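Local coordinates for prolyl-ACP dehydrogenase (Oscillatoria sp., PDB 4IRN), which oxidises the prolyl group carried on an acyl carrier protein in anatoxin-a biosynthesis, using FAD in an acyl-CoA dehydrogenase fold, at residues K68-N73 with G240-E245; D100-A105 with V339-E344; L111-K116 with T290-L295; A363-C368 with R388-A393. One frame throughout, in Å; residues are numbered along the deposited sequence.

Interaction 1: residues K68-N73 with G240-E245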
loop_
_atom_site.group_PDB
_atom_site.type_symbol
_atom_site.label_atom_id
_atom_site.label_comp_id
_atom_site.label_asym_id
_atom_site.label_seq_id
_atom_site.Cartn_x
_atom_site.Cartn_y
_atom_site.Cartn_z
ATOM N N LYS A 68 -12.580 29.934 2.887
ATOM C CA LYS A 68 -12.202 30.450 4.202
ATOM C C LYS A 68 -13.431 30.946 4.984
ATOM O O LYS A 68 -13.622 30.569 6.146
ATOM C CB LYS A 68 -11.158 31.569 4.050
ATOM C CG LYS A 68 -10.505 32.004 5.353
ATOM C CD LYS A 68 -9.497 33.118 5.104
ATOM C CE LYS A 68 -8.880 33.632 6.389
ATOM N NZ LYS A 68 -7.876 34.700 6.136
ATOM N N GLU A 69 -14.267 31.764 4.333
ATOM C CA GLU A 69 -15.447 32.381 4.939
ATOM C C GLU A 69 -16.722 31.513 4.930
ATOM O O GLU A 69 -17.727 31.910 5.532
ATOM C CB GLU A 69 -15.703 33.760 4.307
ATOM C CG GLU A 69 -14.603 34.773 4.584
ATOM C CD GLU A 69 -14.813 36.150 3.983
ATOM O OE1 GLU A 69 -15.981 36.534 3.735
ATOM O OE2 GLU A 69 -13.796 36.846 3.760
ATOM N N GLU A 70 -16.668 30.331 4.268
ATOM C CA GLU A 70 -17.773 29.373 4.131
ATOM C C GLU A 70 -18.951 29.986 3.365
ATOM O O GLU A 70 -20.067 30.035 3.882
ATOM C CB GLU A 70 -18.217 28.803 5.493
ATOM C CG GLU A 70 -17.118 28.106 6.275
ATOM C CD GLU A 70 -17.649 27.223 7.380
ATOM O OE1 GLU A 70 -17.835 27.730 8.509
ATOM O OE2 GLU A 70 -17.869 26.019 7.122
ATOM N N ILE A 71 -18.697 30.452 2.127
ATOM C CA ILE A 71 -19.715 31.104 1.290
ATOM C C ILE A 71 -20.235 30.202 0.183
ATOM O O ILE A 71 -19.481 29.804 -0.701
ATOM C CB ILE A 71 -19.239 32.495 0.761
ATOM C CG1 ILE A 71 -18.842 33.448 1.918
ATOM C CG2 ILE A 71 -20.285 33.135 -0.168
ATOM C CD1 ILE A 71 -17.899 34.602 1.512
ATOM N N PHE A 72 -21.540 29.907 0.221
ATOM C CA PHE A 72 -22.212 29.130 -0.816
ATOM C C PHE A 72 -22.483 30.086 -1.996
ATOM O O PHE A 72 -23.023 31.179 -1.783
ATOM C CB PHE A 72 -23.519 28.496 -0.278
ATOM C CG PHE A 72 -24.450 28.007 -1.359
ATOM C CD1 PHE A 72 -24.200 26.813 -2.030
ATOM C CD2 PHE A 72 -25.553 28.760 -1.740
ATOM C CE1 PHE A 72 -25.044 26.380 -3.057
ATOM C CE2 PHE A 72 -26.390 28.331 -2.773
ATOM C CZ PHE A 72 -26.132 27.143 -3.423
ATOM N N ASN A 73 -22.104 29.676 -3.220
ATOM C CA ASN A 73 -22.275 30.493 -4.421
ATOM C C ASN A 73 -23.653 30.297 -5.057
ATOM O O ASN A 73 -23.834 29.430 -5.921
ATOM C CB ASN A 73 -21.145 30.234 -5.427
ATOM C CG ASN A 73 -20.924 31.328 -6.455
ATOM O OD1 ASN A 73 -21.787 32.173 -6.726
ATOM N ND2 ASN A 73 -19.765 31.309 -7.094
ATOM N N GLY A 240 -13.255 20.477 4.466
ATOM C CA GLY A 240 -13.452 20.932 3.097
ATOM C C GLY A 240 -14.933 21.000 2.797
ATOM O O GLY A 240 -15.749 20.891 3.713
ATOM N N MET A 241 -15.292 21.169 1.510
ATOM C CA MET A 241 -16.676 21.318 1.032
ATOM C C MET A 241 -17.388 22.461 1.787
ATOM O O MET A 241 -18.603 22.428 1.970
ATOM C CB MET A 241 -17.466 19.993 1.102
ATOM C CG MET A 241 -16.886 18.869 0.269
ATOM S SD MET A 241 -16.923 19.170 -1.501
ATOM C CE MET A 241 -16.509 17.566 -2.113
ATOM N N ARG A 242 -16.603 23.479 2.206
ATOM C CA ARG A 242 -17.022 24.658 2.973
ATOM C C ARG A 242 -17.996 25.587 2.240
ATOM O O ARG A 242 -18.681 26.385 2.879
ATOM C CB ARG A 242 -15.789 25.414 3.504
ATOM C CG ARG A 242 -15.065 24.638 4.600
ATOM C CD ARG A 242 -13.666 25.132 4.893
ATOM N NE ARG A 242 -13.643 26.382 5.664
ATOM C CZ ARG A 242 -13.693 26.466 6.996
ATOM N NH1 ARG A 242 -13.815 25.370 7.736
ATOM N NH2 ARG A 242 -13.645 27.644 7.593
ATOM N N THR A 243 -18.088 25.442 0.908
ATOM C CA THR A 243 -18.977 26.217 0.049
ATOM C C THR A 243 -20.316 25.485 -0.143
ATOM O O THR A 243 -21.135 25.895 -0.968
ATOM C CB THR A 243 -18.260 26.614 -1.244
ATOM O OG1 THR A 243 -17.852 25.424 -1.906
ATOM C CG2 THR A 243 -17.042 27.506 -0.990
ATOM N N ALA A 244 -20.534 24.408 0.641
ATOM C CA ALA A 244 -21.763 23.614 0.660
ATOM C C ALA A 244 -22.306 23.659 2.084
ATOM O O ALA A 244 -21.572 23.378 3.033
ATOM C CB ALA A 244 -21.486 22.174 0.241
ATOM N N GLU A 245 -23.575 24.061 2.233
ATOM C CA GLU A 245 -24.221 24.205 3.536
ATOM C C GLU A 245 -24.766 22.886 4.092
ATOM O O GLU A 245 -25.653 22.276 3.491
ATOM C CB GLU A 245 -25.281 25.311 3.489
ATOM C CG GLU A 245 -24.670 26.705 3.529
ATOM C CD GLU A 245 -25.609 27.884 3.376
ATOM O OE1 GLU A 245 -26.841 27.698 3.483
ATOM O OE2 GLU A 245 -25.100 29.008 3.159
#
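Arg-242 and Glu-70 lie against each other where the helical N-terminal region of this acyl-CoA dehydrogenase fold meets a type I beta turn, Met-241 to Ala-244, of the middle-domain beta region. The Arg-242 side chain puts this joint about 10 Å from the bound FAD. The charged pair is stacked: carboxylate and guanidinium planes are 16° apart, and Glu-70 CG sits over one guanidinium face. Glu-70 OE2 is 4.2 Å from Arg-242 NH1 but well out of the guanidinium plane, so the two probably attract through charge alone. The carboxylate's other oxygen, OE1, is hydrogen-bonded to Ser-237.

One hydrogen bond crosses the contact. Arg-242 NH2 donates almost straight (169°) to Lys-68 O at 3.3 Å, with the oxygen in the guanidinium plane. A bend at chi3 (75°) turns the group toward the end of helix 63-69, where NE also reaches Asp-67 O, so two carbonyls there hold the guanidinium.

The rest is C-H against oxygen. Glu-70, leaving the helix with positive phi, brings its CA to 3.4 Å from Arg-242 O, and Phe-72 CA makes a like contact with Thr-243 O. Thr-243 turns its methyl CG2 to Ile-71 O, while OG1 bonds to Asp-117. Thr-243 O also lies in the plane of the Phe-72 ring, at its edge, 3.4 Å from CD1.

Interaction 2: residues D100-A105 with V339-E344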
loop_
_atom_site.group_PDB
_atom_site.type_symbol
_atom_site.label_atom_id
_atom_site.label_comp_id
_atom_site.label_asym_id
_atom_site.label_seq_id
_atom_site.Cartn_x
_atom_site.Cartn_y
_atom_site.Cartn_z
ATOM N N ASP A 100 -29.129 11.321 -22.051
ATOM C CA ASP A 100 -28.853 9.948 -21.682
ATOM C C ASP A 100 -27.766 9.982 -20.594
ATOM O O ASP A 100 -26.991 10.946 -20.530
ATOM C CB ASP A 100 -28.446 9.095 -22.889
ATOM C CG ASP A 100 -27.151 9.502 -23.542
ATOM O OD1 ASP A 100 -27.177 10.434 -24.388
ATOM O OD2 ASP A 100 -26.109 8.881 -23.225
ATOM N N ILE A 101 -27.755 8.972 -19.712
ATOM C CA ILE A 101 -26.842 8.866 -18.567
ATOM C C ILE A 101 -25.370 8.980 -18.946
ATOM O O ILE A 101 -24.640 9.737 -18.299
ATOM C CB ILE A 101 -27.131 7.611 -17.700
ATOM C CG1 ILE A 101 -28.642 7.447 -17.376
ATOM C CG2 ILE A 101 -26.284 7.600 -16.435
ATOM C CD1 ILE A 101 -29.391 8.636 -16.690
ATOM N N LEU A 102 -24.937 8.251 -19.997
ATOM C CA LEU A 102 -23.546 8.294 -20.467
ATOM C C LEU A 102 -23.091 9.709 -20.856
ATOM O O LEU A 102 -21.978 10.102 -20.504
ATOM C CB LEU A 102 -23.289 7.274 -21.581
ATOM C CG LEU A 102 -23.117 5.830 -21.091
ATOM C CD1 LEU A 102 -23.671 4.829 -22.099
ATOM C CD2 LEU A 102 -21.658 5.526 -20.707
ATOM N N THR A 103 -23.983 10.492 -21.501
ATOM C CA THR A 103 -23.731 11.886 -21.873
ATOM C C THR A 103 -23.705 12.743 -20.606
ATOM O O THR A 103 -22.831 13.599 -20.479
ATOM C CB THR A 103 -24.758 12.374 -22.911
ATOM O OG1 THR A 103 -24.733 11.498 -24.037
ATOM C CG2 THR A 103 -24.492 13.808 -23.382
ATOM N N THR A 104 -24.654 12.501 -19.672
ATOM C CA THR A 104 -24.775 13.210 -18.389
ATOM C C THR A 104 -23.474 13.057 -17.573
ATOM O O THR A 104 -22.942 14.062 -17.105
ATOM C CB THR A 104 -26.037 12.746 -17.623
ATOM O OG1 THR A 104 -27.165 12.741 -18.493
ATOM C CG2 THR A 104 -26.342 13.599 -16.408
ATOM N N ALA A 105 -22.944 11.815 -17.468
ATOM C CA ALA A 105 -21.708 11.490 -16.749
ATOM C C ALA A 105 -20.488 12.151 -17.395
ATOM O O ALA A 105 -19.636 12.693 -16.688
ATOM C CB ALA A 105 -21.520 9.979 -16.678
ATOM N N VAL A 339 -21.317 2.115 -14.615
ATOM C CA VAL A 339 -22.540 2.480 -13.889
ATOM C C VAL A 339 -23.470 3.289 -14.806
ATOM O O VAL A 339 -24.666 2.992 -14.883
ATOM C CB VAL A 339 -22.234 3.249 -12.573
ATOM C CG1 VAL A 339 -23.513 3.603 -11.826
ATOM C CG2 VAL A 339 -21.330 2.446 -11.667
ATOM N N ALA A 340 -22.903 4.301 -15.506
ATOM C CA ALA A 340 -23.608 5.162 -16.453
ATOM C C ALA A 340 -24.292 4.337 -17.535
ATOM O O ALA A 340 -25.464 4.574 -17.812
ATOM C CB ALA A 340 -22.650 6.175 -17.075
ATOM N N TRP A 341 -23.594 3.325 -18.083
ATOM C CA TRP A 341 -24.123 2.429 -19.109
ATOM C C TRP A 341 -25.268 1.576 -18.544
ATOM O O TRP A 341 -26.353 1.547 -19.129
ATOM C CB TRP A 341 -23.005 1.530 -19.678
ATOM C CG TRP A 341 -23.448 0.667 -20.825
ATOM C CD1 TRP A 341 -23.490 1.018 -22.141
ATOM C CD2 TRP A 341 -23.959 -0.672 -20.748
ATOM N NE1 TRP A 341 -23.972 -0.027 -22.895
ATOM C CE2 TRP A 341 -24.274 -1.074 -22.066
ATOM C CE3 TRP A 341 -24.180 -1.578 -19.692
ATOM C CZ2 TRP A 341 -24.779 -2.346 -22.361
ATOM C CZ3 TRP A 341 -24.691 -2.836 -19.986
ATOM C CH2 TRP A 341 -24.983 -3.208 -21.308
ATOM N N MET A 342 -25.027 0.905 -17.405
ATOM C CA MET A 342 -25.993 0.042 -16.725
ATOM C C MET A 342 -27.294 0.751 -16.374
ATOM O O MET A 342 -28.369 0.212 -16.646
ATOM C CB MET A 342 -25.371 -0.562 -15.468
ATOM C CG MET A 342 -24.373 -1.649 -15.759
ATOM S SD MET A 342 -23.910 -2.484 -14.239
ATOM C CE MET A 342 -25.271 -3.634 -14.088
ATOM N N LYS A 343 -27.198 1.968 -15.778
ATOM C CA LYS A 343 -28.357 2.784 -15.411
ATOM C C LYS A 343 -29.124 3.294 -16.637
ATOM O O LYS A 343 -30.352 3.423 -16.573
ATOM C CB LYS A 343 -27.977 3.921 -14.449
ATOM C CG LYS A 343 -28.050 3.537 -12.967
ATOM C CD LYS A 343 -29.418 2.978 -12.549
ATOM C CE LYS A 343 -29.695 3.182 -11.089
ATOM N NZ LYS A 343 -31.083 2.783 -10.736
ATOM N N GLU A 344 -28.409 3.532 -17.758
ATOM C CA GLU A 344 -28.998 3.947 -19.029
ATOM C C GLU A 344 -29.819 2.781 -19.583
ATOM O O GLU A 344 -30.942 2.994 -20.038
ATOM C CB GLU A 344 -27.900 4.412 -20.016
ATOM C CG GLU A 344 -28.365 4.841 -21.406
ATOM C CD GLU A 344 -29.381 5.960 -21.549
ATOM O OE1 GLU A 344 -29.509 6.794 -20.623
ATOM O OE2 GLU A 344 -30.012 6.034 -22.628
#
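Ile-101 and Leu-102 straddle Ala-340 in a nearly antiparallel helix pair, the start of helix 101-114 against the end of helix 316-344, in the alpha-helical part of the acyl-CoA dehydrogenase fold. The short axes pass 8.5 Å apart at 148°. The small Ala-340 points its methyl toward the partner helix and meets Leu-102 CD2 at 3.8 Å, Ile-101 CG2 at 4.0 Å, and the methyl of Ala-105.

Leu-102 and Trp-341 run side by side in the same direction, with Leu-102 CD1 3.8 Å from Trp-341 CD1. On the other flank Ile-101 lies across the Glu-344 chain, and its CG2 rests on Ala-340 O. Helix 268-282 closes over Ile-101 with Trp-278 and Phe-282.

Glu-344 leaves its helix with CG anti to the backbone N (178°) and then bends at chi2, which swings the carboxylate over the beginning of helix 101-114. There Asp-100 is the N-cap, its OD2 accepting from Thr-103 N. The two carboxylates divide the amino end of the helix between them, which would probably ease their like charges. Glu-344 OE1 takes the first-turn amide Ile-101 N at 2.9 Å, from above the carboxylate plane.

Interaction 3: residues L111-K116 with T290-L295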
loop_
_atom_site.group_PDB
_atom_site.type_symbol
_atom_site.label_atom_id
_atom_site.label_comp_id
_atom_site.label_asym_id
_atom_site.label_seq_id
_atom_site.Cartn_x
_atom_site.Cartn_y
_atom_site.Cartn_z
ATOM N N LEU A 111 -17.685 19.295 -16.214
ATOM C CA LEU A 111 -18.034 20.302 -15.215
ATOM C C LEU A 111 -16.991 20.324 -14.096
ATOM O O LEU A 111 -16.570 21.401 -13.696
ATOM C CB LEU A 111 -19.464 20.066 -14.656
ATOM C CG LEU A 111 -20.018 21.103 -13.651
ATOM C CD1 LEU A 111 -20.117 22.515 -14.257
ATOM C CD2 LEU A 111 -21.362 20.675 -13.114
ATOM N N GLY A 112 -16.567 19.142 -13.637
ATOM C CA GLY A 112 -15.562 18.987 -12.591
ATOM C C GLY A 112 -14.204 19.529 -12.987
ATOM O O GLY A 112 -13.508 20.104 -12.154
ATOM N N TYR A 113 -13.835 19.372 -14.272
ATOM C CA TYR A 113 -12.582 19.864 -14.832
ATOM C C TYR A 113 -12.602 21.406 -14.925
ATOM O O TYR A 113 -11.618 22.055 -14.554
ATOM C CB TYR A 113 -12.314 19.215 -16.213
ATOM C CG TYR A 113 -11.069 19.734 -16.917
ATOM C CD1 TYR A 113 -11.102 20.912 -17.669
ATOM C CD2 TYR A 113 -9.845 19.074 -16.794
ATOM C CE1 TYR A 113 -9.945 21.430 -18.258
ATOM C CE2 TYR A 113 -8.695 19.551 -17.434
ATOM C CZ TYR A 113 -8.753 20.723 -18.175
ATOM O OH TYR A 113 -7.596 21.241 -18.715
ATOM N N GLY A 114 -13.711 21.966 -15.420
ATOM C CA GLY A 114 -13.892 23.402 -15.608
ATOM C C GLY A 114 -14.237 24.209 -14.373
ATOM O O GLY A 114 -13.906 25.396 -14.304
ATOM N N CYS A 115 -14.939 23.600 -13.408
ATOM C CA CYS A 115 -15.367 24.253 -12.165
ATOM C C CYS A 115 -14.492 23.818 -10.997
ATOM O O CYS A 115 -14.379 22.618 -10.723
ATOM C CB CYS A 115 -16.844 23.987 -11.892
ATOM S SG CYS A 115 -17.511 24.873 -10.462
ATOM N N LYS A 116 -13.869 24.794 -10.316
ATOM C CA LYS A 116 -12.967 24.535 -9.190
ATOM C C LYS A 116 -13.702 24.423 -7.847
ATOM O O LYS A 116 -13.145 23.897 -6.882
ATOM C CB LYS A 116 -11.850 25.597 -9.132
ATOM C CG LYS A 116 -10.790 25.476 -10.227
ATOM C CD LYS A 116 -9.719 26.538 -10.057
ATOM C CE LYS A 116 -8.538 26.320 -10.963
ATOM N NZ LYS A 116 -7.554 27.418 -10.860
ATOM N N THR A 290 -11.921 16.706 -11.899
ATOM C CA THR A 290 -11.000 17.389 -10.983
ATOM C C THR A 290 -9.643 16.666 -11.001
ATOM O O THR A 290 -8.600 17.322 -11.036
ATOM C CB THR A 290 -11.609 17.433 -9.571
ATOM O OG1 THR A 290 -12.909 18.027 -9.634
ATOM C CG2 THR A 290 -10.734 18.168 -8.562
ATOM N N MET A 291 -9.674 15.317 -11.011
ATOM C CA MET A 291 -8.499 14.458 -11.062
ATOM C C MET A 291 -7.726 14.687 -12.361
ATOM O O MET A 291 -6.490 14.703 -12.332
ATOM C CB MET A 291 -8.904 12.984 -10.934
ATOM C CG MET A 291 -9.372 12.584 -9.532
ATOM S SD MET A 291 -10.071 10.915 -9.444
ATOM C CE MET A 291 -8.602 9.956 -9.602
ATOM N N GLU A 292 -8.450 14.897 -13.490
ATOM C CA GLU A 292 -7.859 15.187 -14.798
ATOM C C GLU A 292 -7.168 16.557 -14.767
ATOM O O GLU A 292 -6.074 16.683 -15.317
ATOM C CB GLU A 292 -8.919 15.135 -15.912
ATOM C CG GLU A 292 -8.344 15.024 -17.318
ATOM C CD GLU A 292 -9.361 14.903 -18.438
ATOM O OE1 GLU A 292 -10.156 13.934 -18.423
ATOM O OE2 GLU A 292 -9.343 15.763 -19.349
ATOM N N ARG A 293 -7.792 17.565 -14.103
ATOM C CA ARG A 293 -7.231 18.914 -13.971
ATOM C C ARG A 293 -5.931 18.910 -13.163
ATOM O O ARG A 293 -4.951 19.511 -13.609
ATOM C CB ARG A 293 -8.246 19.925 -13.389
ATOM C CG ARG A 293 -7.693 21.368 -13.328
ATOM C CD ARG A 293 -8.681 22.397 -12.823
ATOM N NE ARG A 293 -8.995 22.221 -11.410
ATOM C CZ ARG A 293 -10.166 21.799 -10.952
ATOM N NH1 ARG A 293 -11.153 21.518 -11.791
ATOM N NH2 ARG A 293 -10.362 21.659 -9.649
ATOM N N LEU A 294 -5.915 18.219 -12.018
ATOM C CA LEU A 294 -4.728 18.101 -11.159
ATOM C C LEU A 294 -3.592 17.333 -11.798
ATOM O O LEU A 294 -2.447 17.617 -11.501
ATOM C CB LEU A 294 -5.059 17.498 -9.785
ATOM C CG LEU A 294 -6.198 18.122 -8.955
ATOM C CD1 LEU A 294 -6.436 17.303 -7.709
ATOM C CD2 LEU A 294 -5.930 19.587 -8.615
ATOM N N LEU A 295 -3.896 16.357 -12.665
ATOM C CA LEU A 295 -2.868 15.594 -13.379
ATOM C C LEU A 295 -2.131 16.504 -14.357
ATOM O O LEU A 295 -0.897 16.538 -14.327
ATOM C CB LEU A 295 -3.456 14.345 -14.101
ATOM C CG LEU A 295 -2.522 13.516 -15.022
ATOM C CD1 LEU A 295 -1.257 13.029 -14.295
ATOM C CD2 LEU A 295 -3.264 12.343 -15.604
HETATM O O HOH W 1 -13.124 20.853 -9.112
#
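The guanidinium of Arg-293 has Lys-116 CG over the centre of one face, the lysine side chain running at about a right angle to the arginine side chain, while oxygens gather at its edge. Gly-112 O, 2.8 Å from NH1, is used on a lone pair in the carbonyl plane. Tyr-113 O is 2.9 Å from the same NH1, but here the nitrogen stands above the carbonyl plane. NH1 thus grips two successive carbonyls near the C-terminal end of helix 101-114, where the helix dipole would probably suit a positive charge. At the same edge a water accepts from NH2, donates to Cys-115 O at 2.7 Å and is hydrogen-bonded to Thr-290 OG1.

The other flat group, the Tyr-113 ring, has Glu-292 CB near its plane at the CD2 edge, 4.1 Å away. With CG anti to the backbone N (176°), the ring reaches along helix 285-304, and its hydroxyl hydrogen-bonds to Glu-296.

The contact joins the N-terminal helices to helix 285-304 of the C-terminal bundle. Helix 118-138 packs on Cys-115 and Thr-290; helices 316-344 and 350-375 both pack on Met-291; and helix 386-395 supplies Glu-389, which forms a salt bridge with Arg-293 NH2.

Interaction 4: residues A363-C368 with R388-A393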
loop_
_atom_site.group_PDB
_atom_site.type_symbol
_atom_site.label_atom_id
_atom_site.label_comp_id
_atom_site.label_asym_id
_atom_site.label_seq_id
_atom_site.Cartn_x
_atom_site.Cartn_y
_atom_site.Cartn_z
ATOM N N ALA A 363 -9.171 7.169 -4.694
ATOM C CA ALA A 363 -8.322 7.566 -5.805
ATOM C C ALA A 363 -8.136 9.094 -5.796
ATOM O O ALA A 363 -7.013 9.581 -5.974
ATOM C CB ALA A 363 -8.958 7.125 -7.112
ATOM N N TRP A 364 -9.235 9.833 -5.538
ATOM C CA TRP A 364 -9.255 11.285 -5.464
ATOM C C TRP A 364 -8.367 11.828 -4.341
ATOM O O TRP A 364 -7.578 12.733 -4.592
ATOM C CB TRP A 364 -10.698 11.808 -5.327
ATOM C CG TRP A 364 -10.864 13.285 -5.572
ATOM C CD1 TRP A 364 -9.984 14.127 -6.201
ATOM C CD2 TRP A 364 -11.997 14.083 -5.217
ATOM N NE1 TRP A 364 -10.488 15.406 -6.228
ATOM C CE2 TRP A 364 -11.724 15.408 -5.638
ATOM C CE3 TRP A 364 -13.211 13.814 -4.559
ATOM C CZ2 TRP A 364 -12.628 16.457 -5.438
ATOM C CZ3 TRP A 364 -14.110 14.853 -4.366
ATOM C CH2 TRP A 364 -13.822 16.153 -4.813
ATOM N N VAL A 365 -8.486 11.265 -3.126
ATOM C CA VAL A 365 -7.715 11.669 -1.941
ATOM C C VAL A 365 -6.225 11.461 -2.183
ATOM O O VAL A 365 -5.429 12.364 -1.949
ATOM C CB VAL A 365 -8.227 10.940 -0.661
ATOM C CG1 VAL A 365 -7.243 11.058 0.496
ATOM C CG2 VAL A 365 -9.598 11.454 -0.244
ATOM N N GLN A 366 -5.871 10.279 -2.695
ATOM C CA GLN A 366 -4.513 9.866 -3.002
ATOM C C GLN A 366 -3.858 10.744 -4.050
ATOM O O GLN A 366 -2.721 11.167 -3.840
ATOM C CB GLN A 366 -4.481 8.375 -3.376
ATOM C CG GLN A 366 -3.090 7.737 -3.378
ATOM C CD GLN A 366 -2.282 7.934 -2.126
ATOM O OE1 GLN A 366 -2.707 7.574 -1.021
ATOM N NE2 GLN A 366 -1.077 8.474 -2.295
ATOM N N SER A 367 -4.570 11.043 -5.157
ATOM C CA SER A 367 -4.070 11.897 -6.242
ATOM C C SER A 367 -3.862 13.341 -5.780
ATOM O O SER A 367 -2.892 13.979 -6.199
ATOM C CB SER A 367 -4.991 11.840 -7.451
ATOM O OG SER A 367 -5.007 10.542 -8.022
ATOM N N CYS A 368 -4.738 13.836 -4.883
ATOM C CA CYS A 368 -4.646 15.176 -4.289
ATOM C C CYS A 368 -3.392 15.284 -3.435
ATOM O O CYS A 368 -2.663 16.268 -3.526
ATOM C CB CYS A 368 -5.891 15.496 -3.473
ATOM S SG CYS A 368 -7.332 15.950 -4.466
ATOM N N ARG A 388 -6.809 22.879 -0.659
ATOM C CA ARG A 388 -8.272 22.887 -0.610
ATOM C C ARG A 388 -8.816 21.639 -1.330
ATOM O O ARG A 388 -9.736 20.993 -0.815
ATOM C CB ARG A 388 -8.823 24.164 -1.252
ATOM C CG ARG A 388 -10.351 24.227 -1.311
ATOM C CD ARG A 388 -10.889 25.520 -1.897
ATOM N NE ARG A 388 -10.527 25.705 -3.307
ATOM C CZ ARG A 388 -9.711 26.654 -3.752
ATOM N NH1 ARG A 388 -9.167 27.520 -2.908
ATOM N NH2 ARG A 388 -9.444 26.752 -5.046
ATOM N N GLU A 389 -8.223 21.290 -2.500
ATOM C CA GLU A 389 -8.590 20.121 -3.294
ATOM C C GLU A 389 -8.584 18.856 -2.433
ATOM O O GLU A 389 -9.566 18.108 -2.472
ATOM C CB GLU A 389 -7.665 19.958 -4.521
ATOM C CG GLU A 389 -7.714 21.102 -5.529
ATOM C CD GLU A 389 -9.027 21.343 -6.259
ATOM O OE1 GLU A 389 -9.864 20.413 -6.324
ATOM O OE2 GLU A 389 -9.222 22.472 -6.768
ATOM N N LEU A 390 -7.506 18.653 -1.608
ATOM C CA LEU A 390 -7.382 17.502 -0.699
ATOM C C LEU A 390 -8.444 17.539 0.402
ATOM O O LEU A 390 -9.082 16.512 0.659
ATOM C CB LEU A 390 -5.966 17.388 -0.098
ATOM C CG LEU A 390 -5.731 16.256 0.929
ATOM C CD1 LEU A 390 -5.956 14.860 0.323
ATOM C CD2 LEU A 390 -4.346 16.353 1.539
ATOM N N ARG A 391 -8.641 18.726 1.036
ATOM C CA ARG A 391 -9.636 18.949 2.091
ATOM C C ARG A 391 -11.044 18.581 1.605
ATOM O O ARG A 391 -11.793 17.946 2.346
ATOM C CB ARG A 391 -9.607 20.404 2.590
ATOM C CG ARG A 391 -8.383 20.755 3.443
ATOM C CD ARG A 391 -8.560 22.055 4.217
ATOM N NE ARG A 391 -8.323 23.238 3.386
ATOM C CZ ARG A 391 -9.282 24.003 2.868
ATOM N NH1 ARG A 391 -10.560 23.725 3.095
ATOM N NH2 ARG A 391 -8.970 25.052 2.122
ATOM N N ASP A 392 -11.374 18.938 0.347
ATOM C CA ASP A 392 -12.661 18.641 -0.285
ATOM C C ASP A 392 -12.798 17.157 -0.606
ATOM O O ASP A 392 -13.870 16.590 -0.404
ATOM C CB ASP A 392 -12.870 19.487 -1.562
ATOM C CG ASP A 392 -12.860 21.002 -1.390
ATOM O OD1 ASP A 392 -13.004 21.476 -0.237
ATOM O OD2 ASP A 392 -12.705 21.713 -2.408
ATOM N N ALA A 393 -11.712 16.533 -1.093
ATOM C CA ALA A 393 -11.649 15.117 -1.463
ATOM C C ALA A 393 -11.989 14.158 -0.316
ATOM O O ALA A 393 -12.601 13.121 -0.572
ATOM C CB ALA A 393 -10.278 14.780 -2.035
#
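Trp-364 reaches across from helix 350-375 to lay its indole on Ala-393 of helix 386-395, a helix pair in the C-terminal helical domain of the acyl-CoA dehydrogenase fold, nearly antiparallel at 160° with axes 8.7 Å apart. CB leads the side chain out with CG anti to the backbone N (-166°). CG then comes 3.9 Å from Ala-393 CB, and CD2, at the ring fusion, comes closer still at 3.7 Å. Farther out, CE3, CZ3 and CH2 lie against Ala-393 CA, which stands over the six-membered ring, 3.8 Å from its centroid and 13° off the normal: a CH-pi contact made by the backbone CA, with the methyl packed over the ring fusion. NE1 lies beside Thr-290 of helix 285-304.

On the same side of the indole, Val-365 CG2 touches Ala-393 CB at 3.8 Å. Cys-368 places CB 3.8 Å from Leu-390 CD1, while its SG rests on the Glu-389 backbone.

No hydrogen bond crosses between the segments. The buried interface therefore depends on shape and apolar contact, with alanine letting a flat ring approach the helix backbone, while the polar ends of Glu-389 and Asp-392 are satisfied elsewhere: both bind Asn-118, and Asp-392 also accepts from Met-241 N.

How the interactions relate
From the N terminus, 68-73 waits for 240-245, so interaction 1 closes a loop running through the first helices into the beta region. Before it closes, 100-105 and then 111-116 have passed on helix 101-114, and interactions 2 and 3 therefore both cross it. Interaction 3 closes at 290-295, nested inside the longer loop that interaction 2 closes at 339-344; together they fasten the two ends of helix 101-114 to the C-terminal helices. Interaction 4 follows in series as a short local hairpin of helices. It touches interaction 3, where Leu-294 packs on Cys-368, and interaction 1, where Arg-242 packs on Arg-391, while interaction 2 stands apart.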